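Local structure of Exo-beta-1,3-galactanase (Bifidobacterium bifidum, 5FLW) at residues 131-140 against 152-163. The protein probably hydrolyses beta-1,3-linked galactans from the chain end, as a family 43 glycoside hydrolase classed as an exo-beta-1,3-galactanase. Sequence-based numbering, arbitrary orientation.
Sequences WRGYLSRDIG and MSEDRDHGTHIY
Asp155 OD2 lies 3.5 Å from Tyr134 CB and accepts two imidazole N-H groups: His161 NE2 at 2.8 Å meets its anti lone pair, while His158 ND1 at 2.7 Å comes from the syn side, tilted out of the carboxylate plane. Both N-H...O angles are 165° and OD2 lies close to each ring plane, which helps to set both ring rotations; Asp175 also holds His161 through ND1. His158 sends its CE1 edge over the centre of the Tyr134 ring, 3.6 Å from CD1, an edge-to-face pair with planes at 53°; Arg132 CB covers the opposite face. An alanine at Asp155 would probably leave both imidazole N-H groups without their shared acceptor and His158 free to swing off Tyr134. Tyr163 OH reaches 3.4 Å from Trp131 CB, the rings meeting obliquely. Ser136 OG and Ser153 OG hydrogen-bond at 2.6 Å, each anti to its own backbone N, which turns the hydroxyls together. One water joins Ser153 OG, Tyr163 OH and Leu135 O. Arg137 N bonds to Glu154 O and Glu154 N to Asp138 O (N-H...O angle 171°), continuing the pairing back past the start of strand 139-143, within which Gly140 and Met152 form an antiparallel hydrogen-bonded pair. Asp138 OD2 accepts from Ser190 N, and OD1 salt-bridges Arg83. His158 and Gly159, both opposite Asp155, make a classic bulge in this four-stranded antiparallel blade, one of five in the family 43 beta-propeller.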
ATOM      1  N   TRP A 131       5.946 -17.187  -3.508  1.00 11.71           N
ATOM      2  CA  TRP A 131       6.820 -17.536  -4.630  1.00 11.19           C
ATOM      3  C   TRP A 131       7.942 -18.417  -4.083  1.00 12.79           C
ATOM      4  O   TRP A 131       8.724 -17.970  -3.240  1.00 12.39           O
ATOM      5  CB  TRP A 131       7.389 -16.275  -5.285  1.00 12.58           C
ATOM      6  CG  TRP A 131       8.294 -16.550  -6.457  1.00 14.07           C
ATOM      7  CD1 TRP A 131       9.663 -16.477  -6.479  1.00 17.28           C
ATOM      8  CD2 TRP A 131       7.895 -16.927  -7.789  1.00 14.12           C
ATOM      9  NE1 TRP A 131      10.138 -16.780  -7.744  1.00 15.48           N
ATOM     10  CE2 TRP A 131       9.070 -17.052  -8.566  1.00 16.18           C
ATOM     11  CE3 TRP A 131       6.665 -17.153  -8.396  1.00 14.12           C
ATOM     12  CZ2 TRP A 131       9.040 -17.409  -9.921  1.00 15.51           C
ATOM     13  CZ3 TRP A 131       6.636 -17.513  -9.741  1.00 15.83           C
ATOM     14  CH2 TRP A 131       7.814 -17.647 -10.483  1.00 15.04           C
ATOM     15  N   ARG A 132       7.998 -19.683  -4.521  1.00 12.62           N
ATOM     16  CA  ARG A 132       9.111 -20.588  -4.213  1.00 13.05           C
ATOM     17  C   ARG A 132       9.271 -20.907  -2.719  1.00 11.85           C
ATOM     18  O   ARG A 132      10.332 -21.412  -2.305  1.00 12.10           O
ATOM     19  CB  ARG A 132      10.424 -20.079  -4.808  1.00 11.08           C
ATOM     20  CG  ARG A 132      10.396 -20.129  -6.308  1.00 11.75           C
ATOM     21  CD  ARG A 132      11.669 -19.605  -6.924  1.00 13.65           C
ATOM     22  NE  ARG A 132      12.842 -20.408  -6.595  1.00 14.36           N
ATOM     23  CZ  ARG A 132      13.243 -21.478  -7.278  1.00 15.95           C
ATOM     24  NH1 ARG A 132      12.542 -21.913  -8.334  1.00 16.20           N
ATOM     25  NH2 ARG A 132      14.342 -22.134  -6.909  1.00 15.58           N
ATOM     26  N   GLY A 133       8.248 -20.632  -1.904  1.00 12.29           N
ATOM     27  CA  GLY A 133       8.366 -20.741  -0.467  1.00 11.21           C
ATOM     28  C   GLY A 133       8.963 -19.526   0.225  1.00 12.91           C
ATOM     29  O   GLY A 133       9.099 -19.550   1.456  1.00 14.62           O
ATOM     30  N   TYR A 134       9.310 -18.468  -0.518  1.00 11.42           N
ATOM     31  CA  TYR A 134       9.977 -17.308   0.069  1.00 11.94           C
ATOM     32  C   TYR A 134       9.032 -16.513   0.966  1.00 12.61           C
ATOM     33  O   TYR A 134       7.813 -16.475   0.753  1.00 11.88           O
ATOM     34  CB  TYR A 134      10.504 -16.362  -1.025  1.00 12.38           C
ATOM     35  CG  TYR A 134      11.510 -16.982  -1.980  1.00 11.11           C
ATOM     36  CD1 TYR A 134      12.242 -18.092  -1.618  1.00 11.09           C
ATOM     37  CD2 TYR A 134      11.753 -16.419  -3.230  1.00 15.67           C
ATOM     38  CE1 TYR A 134      13.176 -18.668  -2.495  1.00 13.55           C
ATOM     39  CE2 TYR A 134      12.661 -16.970  -4.089  1.00 12.74           C
ATOM     40  CZ  TYR A 134      13.380 -18.088  -3.721  1.00 12.93           C
ATOM     41  OH  TYR A 134      14.278 -18.635  -4.605  1.00 18.31           O
ATOM     42  N   LEU A 135       9.626 -15.816   1.946  1.00 10.27           N
ATOM     43  CA  LEU A 135       8.877 -14.902   2.797  1.00 10.37           C
ATOM     44  C   LEU A 135       8.234 -13.791   1.983  1.00  9.19           C
ATOM     45  O   LEU A 135       8.876 -13.177   1.130  1.00 11.24           O
ATOM     46  CB  LEU A 135       9.830 -14.232   3.778  1.00 12.21           C
ATOM     47  CG  LEU A 135      10.596 -15.119   4.751  1.00 14.39           C
ATOM     48  CD1 LEU A 135      11.744 -14.346   5.441  1.00 15.52           C
ATOM     49  CD2 LEU A 135       9.619 -15.755   5.773  1.00 12.45           C
ATOM     50  N   SER A 136       6.971 -13.495   2.282  1.00  9.59           N
ATOM     51  CA  SER A 136       6.289 -12.298   1.790  1.00 10.59           C
ATOM     52  C   SER A 136       5.629 -11.597   2.979  1.00 12.84           C
ATOM     53  O   SER A 136       4.812 -12.204   3.688  1.00 11.69           O
ATOM     54  CB  SER A 136       5.238 -12.661   0.735  1.00 11.32           C
ATOM     55  OG  SER A 136       4.572 -11.496   0.267  1.00 12.66           O
ATOM     56  N   ARG A 137       6.011 -10.346   3.234  1.00 10.71           N
ATOM     57  CA  ARG A 137       5.381  -9.560   4.299  1.00  8.68           C
ATOM     58  C   ARG A 137       4.687  -8.328   3.712  1.00 11.43           C
ATOM     59  O   ARG A 137       3.658  -8.491   3.054  1.00 10.90           O
ATOM     60  CB  ARG A 137       6.363  -9.323   5.440  1.00 11.05           C
ATOM     61  CG  ARG A 137       6.705 -10.658   6.134  1.00 13.35           C
ATOM     62  CD  ARG A 137       7.350 -10.415   7.470  1.00 15.13           C
ATOM     63  NE  ARG A 137       7.667 -11.626   8.224  1.00 17.93           N
ATOM     64  CZ  ARG A 137       8.832 -12.237   8.114  1.00 15.52           C
ATOM     65  NH1 ARG A 137       9.719 -11.741   7.245  1.00 19.61           N
ATOM     66  NH2 ARG A 137       9.129 -13.310   8.855  1.00 13.00           N
ATOM     67  N   ASP A 138       5.228  -7.113   3.864  1.00 10.51           N
ATOM     68  CA  ASP A 138       4.539  -5.950   3.286  1.00 10.71           C
ATOM     69  C   ASP A 138       4.358  -6.126   1.784  1.00  9.58           C
ATOM     70  O   ASP A 138       5.250  -6.631   1.090  1.00 11.70           O
ATOM     71  CB  ASP A 138       5.356  -4.679   3.477  1.00 10.05           C
ATOM     72  CG  ASP A 138       5.275  -4.126   4.882  1.00 12.30           C
ATOM     73  OD1 ASP A 138       4.638  -4.747   5.785  1.00 10.67           O
ATOM     74  OD2 ASP A 138       5.912  -3.074   5.083  1.00 12.18           O
ATOM     75  N   ILE A 139       3.187  -5.721   1.282  1.00  9.67           N
ATOM     76  CA  ILE A 139       2.873  -5.807  -0.134  1.00  9.56           C
ATOM     77  C   ILE A 139       2.336  -4.467  -0.636  1.00 11.00           C
ATOM     78  O   ILE A 139       1.809  -3.649   0.129  1.00 11.90           O
ATOM     79  CB  ILE A 139       1.862  -6.928  -0.489  1.00 12.01           C
ATOM     80  CG1 ILE A 139       0.557  -6.713   0.288  1.00 11.01           C
ATOM     81  CG2 ILE A 139       2.464  -8.337  -0.267  1.00  9.97           C
ATOM     82  CD1 ILE A 139      -0.629  -7.438  -0.325  1.00 10.97           C
ATOM     83  N   GLY A 140       2.479  -4.273  -1.960  1.00 10.83           N
ATOM     84  CA  GLY A 140       1.770  -3.244  -2.694  1.00 12.60           C
ATOM     85  C   GLY A 140       1.419  -3.788  -4.067  1.00 10.73           C
ATOM     86  O   GLY A 140       1.813  -4.899  -4.411  1.00 11.91           O
ATOM     87  N   MET A 152       4.143  -6.124  -5.327  1.00 11.11           N
ATOM     88  CA  MET A 152       5.450  -5.918  -4.720  1.00 12.18           C
ATOM     89  C   MET A 152       5.425  -6.559  -3.348  1.00 13.48           C
ATOM     90  O   MET A 152       4.410  -6.485  -2.644  1.00 13.78           O
ATOM     91  CB  MET A 152       5.808  -4.426  -4.608  1.00 13.09           C
ATOM     92  CG  MET A 152       5.819  -3.665  -5.940  1.00 12.31           C
ATOM     93  SD  MET A 152       4.201  -3.018  -6.469  1.00 16.03           S
ATOM     94  CE  MET A 152       4.033  -1.576  -5.387  1.00 12.32           C
ATOM     95  N   SER A 153       6.535  -7.190  -2.964  1.00 10.83           N
ATOM     96  CA  SER A 153       6.517  -8.076  -1.798  1.00 13.00           C
ATOM     97  C   SER A 153       7.865  -8.042  -1.092  1.00 11.37           C
ATOM     98  O   SER A 153       8.865  -8.511  -1.650  1.00 12.29           O
ATOM     99  CB  SER A 153       6.206  -9.526  -2.236  1.00 12.31           C
ATOM    100  OG  SER A 153       6.459 -10.459  -1.183  1.00 12.41           O
ATOM    101  N   GLU A 154       7.883  -7.568   0.154  1.00 11.81           N
ATOM    102  CA  GLU A 154       9.125  -7.527   0.920  1.00 10.39           C
ATOM    103  C   GLU A 154       9.456  -8.914   1.465  1.00  9.83           C
ATOM    104  O   GLU A 154       8.621  -9.555   2.117  1.00 11.68           O
ATOM    105  CB  GLU A 154       9.034  -6.502   2.058  1.00  9.94           C
ATOM    106  CG  GLU A 154      10.395  -6.159   2.695  1.00 12.51           C
ATOM    107  CD  GLU A 154      10.815  -7.099   3.828  1.00 16.47           C
ATOM    108  OE1 GLU A 154       9.936  -7.531   4.608  1.00 14.31           O
ATOM    109  OE2 GLU A 154      12.030  -7.408   3.946  1.00 14.80           O
ATOM    110  N   ASP A 155      10.685  -9.363   1.200  1.00 11.46           N
ATOM    111  CA  ASP A 155      11.162 -10.709   1.516  1.00 12.03           C
ATOM    112  C   ASP A 155      12.469 -10.541   2.287  1.00 13.41           C
ATOM    113  O   ASP A 155      13.501 -10.179   1.692  1.00 11.57           O
ATOM    114  CB  ASP A 155      11.342 -11.462   0.193  1.00 13.20           C
ATOM    115  CG  ASP A 155      12.140 -12.757   0.302  1.00 10.94           C
ATOM    116  OD1 ASP A 155      12.631 -13.151   1.381  1.00 12.61           O
ATOM    117  OD2 ASP A 155      12.300 -13.391  -0.788  1.00 14.11           O
ATOM    118  N   ARG A 156      12.428 -10.791   3.611  1.00 12.29           N
ATOM    119  CA  ARG A 156      13.574 -10.433   4.463  1.00 12.72           C
ATOM    120  C   ARG A 156      14.876 -11.130   4.049  1.00 15.57           C
ATOM    121  O   ARG A 156      15.971 -10.608   4.317  1.00 16.34           O
ATOM    122  CB  ARG A 156      13.279 -10.670   5.936  1.00 14.98           C
ATOM    123  CG  ARG A 156      14.244  -9.911   6.903  1.00 13.11           C
ATOM    124  CD  ARG A 156      14.095  -8.380   6.826  1.00 13.11           C
ATOM    125  NE  ARG A 156      12.693  -7.979   6.636  1.00 14.21           N
ATOM    126  CZ  ARG A 156      11.834  -7.661   7.617  1.00 17.06           C
ATOM    127  NH1 ARG A 156      12.203  -7.673   8.899  1.00 15.10           N
ATOM    128  NH2 ARG A 156      10.575  -7.348   7.305  1.00 15.75           N
ATOM    129  N   ASP A 157      14.792 -12.309   3.413  1.00 12.66           N
ATOM    130  CA  ASP A 157      16.010 -13.029   3.058  1.00 14.17           C
ATOM    131  C   ASP A 157      16.631 -12.550   1.742  1.00 15.63           C
ATOM    132  O   ASP A 157      17.802 -12.857   1.491  1.00 19.00           O
ATOM    133  CB  ASP A 157      15.755 -14.532   2.935  1.00 16.33           C
ATOM    134  CG  ASP A 157      15.228 -15.167   4.219  1.00 17.05           C
ATOM    135  OD1 ASP A 157      15.706 -14.841   5.328  1.00 18.88           O
ATOM    136  OD2 ASP A 157      14.304 -15.999   4.075  1.00 29.96           O
ATOM    137  N   HIS A 158      15.866 -11.830   0.875  1.00 15.32           N
ATOM    138  CA  HIS A 158      16.341 -11.555  -0.489  1.00 16.27           C
ATOM    139  C   HIS A 158      16.292 -10.092  -0.908  1.00 18.59           C
ATOM    140  O   HIS A 158      17.218  -9.611  -1.596  1.00 19.28           O
ATOM    141  CB  HIS A 158      15.610 -12.406  -1.558  1.00 14.19           C
ATOM    142  CG  HIS A 158      15.718 -13.883  -1.335  1.00 14.13           C
ATOM    143  ND1 HIS A 158      14.642 -14.669  -0.994  1.00 14.70           N
ATOM    144  CD2 HIS A 158      16.786 -14.710  -1.378  1.00 17.10           C
ATOM    145  CE1 HIS A 158      15.033 -15.923  -0.851  1.00 15.73           C
ATOM    146  NE2 HIS A 158      16.331 -15.974  -1.079  1.00 17.75           N
ATOM    147  N   GLY A 159      15.239  -9.379  -0.547  1.00 14.12           N
ATOM    148  CA  GLY A 159      15.004  -8.036  -1.011  1.00 15.98           C
ATOM    149  C   GLY A 159      13.526  -7.866  -1.238  1.00 14.95           C
ATOM    150  O   GLY A 159      12.717  -8.714  -0.853  1.00 14.24           O
ATOM    151  N   THR A 160      13.149  -6.752  -1.868  1.00 13.95           N
ATOM    152  CA  THR A 160      11.745  -6.518  -2.170  1.00 12.89           C
ATOM    153  C   THR A 160      11.503  -6.852  -3.642  1.00 15.49           C
ATOM    154  O   THR A 160      12.199  -6.326  -4.529  1.00 13.16           O
ATOM    155  CB  THR A 160      11.325  -5.105  -1.775  1.00 11.53           C
ATOM    156  OG1 THR A 160      11.536  -4.976  -0.360  1.00 15.26           O
ATOM    157  CG2 THR A 160       9.848  -4.846  -2.105  1.00 14.47           C
ATOM    158  N   HIS A 161      10.568  -7.790  -3.877  1.00 14.02           N
ATOM    159  CA  HIS A 161      10.267  -8.298  -5.206  1.00 13.80           C
ATOM    160  C   HIS A 161       9.230  -7.428  -5.898  1.00 13.10           C
ATOM    161  O   HIS A 161       8.329  -6.869  -5.263  1.00 13.49           O
ATOM    162  CB  HIS A 161       9.662  -9.706  -5.150  1.00 13.03           C
ATOM    163  CG  HIS A 161      10.548 -10.742  -4.532  1.00 15.67           C
ATOM    164  ND1 HIS A 161      11.292 -11.631  -5.278  1.00 16.43           N
ATOM    165  CD2 HIS A 161      10.787 -11.048  -3.234  1.00 11.66           C
ATOM    166  CE1 HIS A 161      11.954 -12.440  -4.466  1.00 15.13           C
ATOM    167  NE2 HIS A 161      11.678 -12.098  -3.221  1.00 13.72           N
ATOM    168  N   ILE A 162       9.324  -7.388  -7.221  1.00 14.78           N
ATOM    169  CA  ILE A 162       8.204  -7.088  -8.106  1.00 12.30           C
ATOM    170  C   ILE A 162       7.834  -8.415  -8.755  1.00 15.85           C
ATOM    171  O   ILE A 162       8.654  -9.012  -9.467  1.00 14.75           O
ATOM    172  CB  ILE A 162       8.571  -6.048  -9.178  1.00 14.10           C
ATOM    173  CG1 ILE A 162       9.037  -4.726  -8.529  1.00 13.35           C
ATOM    174  CG2 ILE A 162       7.391  -5.847 -10.131  1.00 13.77           C
ATOM    175  CD1 ILE A 162       9.530  -3.668  -9.497  1.00 14.90           C
ATOM    176  N   TYR A 163       6.630  -8.912  -8.465  1.00 13.93           N
ATOM    177  CA  TYR A 163       6.133 -10.169  -9.009  1.00 12.67           C
ATOM    178  C   TYR A 163       5.060  -9.878 -10.053  1.00 14.21           C
ATOM    179  O   TYR A 163       4.129  -9.110  -9.782  1.00 14.20           O
ATOM    180  CB  TYR A 163       5.474 -10.978  -7.901  1.00 13.00           C
ATOM    181  CG  TYR A 163       6.394 -11.608  -6.885  1.00 13.44           C
ATOM    182  CD1 TYR A 163       7.479 -12.409  -7.281  1.00 13.38           C
ATOM    183  CD2 TYR A 163       6.133 -11.470  -5.517  1.00 11.68           C
ATOM    184  CE1 TYR A 163       8.297 -13.025  -6.323  1.00 14.24           C
ATOM    185  CE2 TYR A 163       6.945 -12.065  -4.567  1.00  9.93           C
ATOM    186  CZ  TYR A 163       8.009 -12.844  -4.969  1.00 11.43           C
ATOM    187  OH  TYR A 163       8.805 -13.427  -4.026  1.00 12.43           O
TER
HETATM  188  O   HOH W   1       8.084 -12.598  -1.507  1.00 11.47           O
HETATM  189  O   HOH W   2      12.505 -15.857   1.783  1.00 13.02           O
HETATM  190  O   HOH W   3       9.881 -10.301   4.632  1.00 12.25           O
HETATM  191  O   HOH W   4       7.641  -6.146   5.272  1.00 12.12           O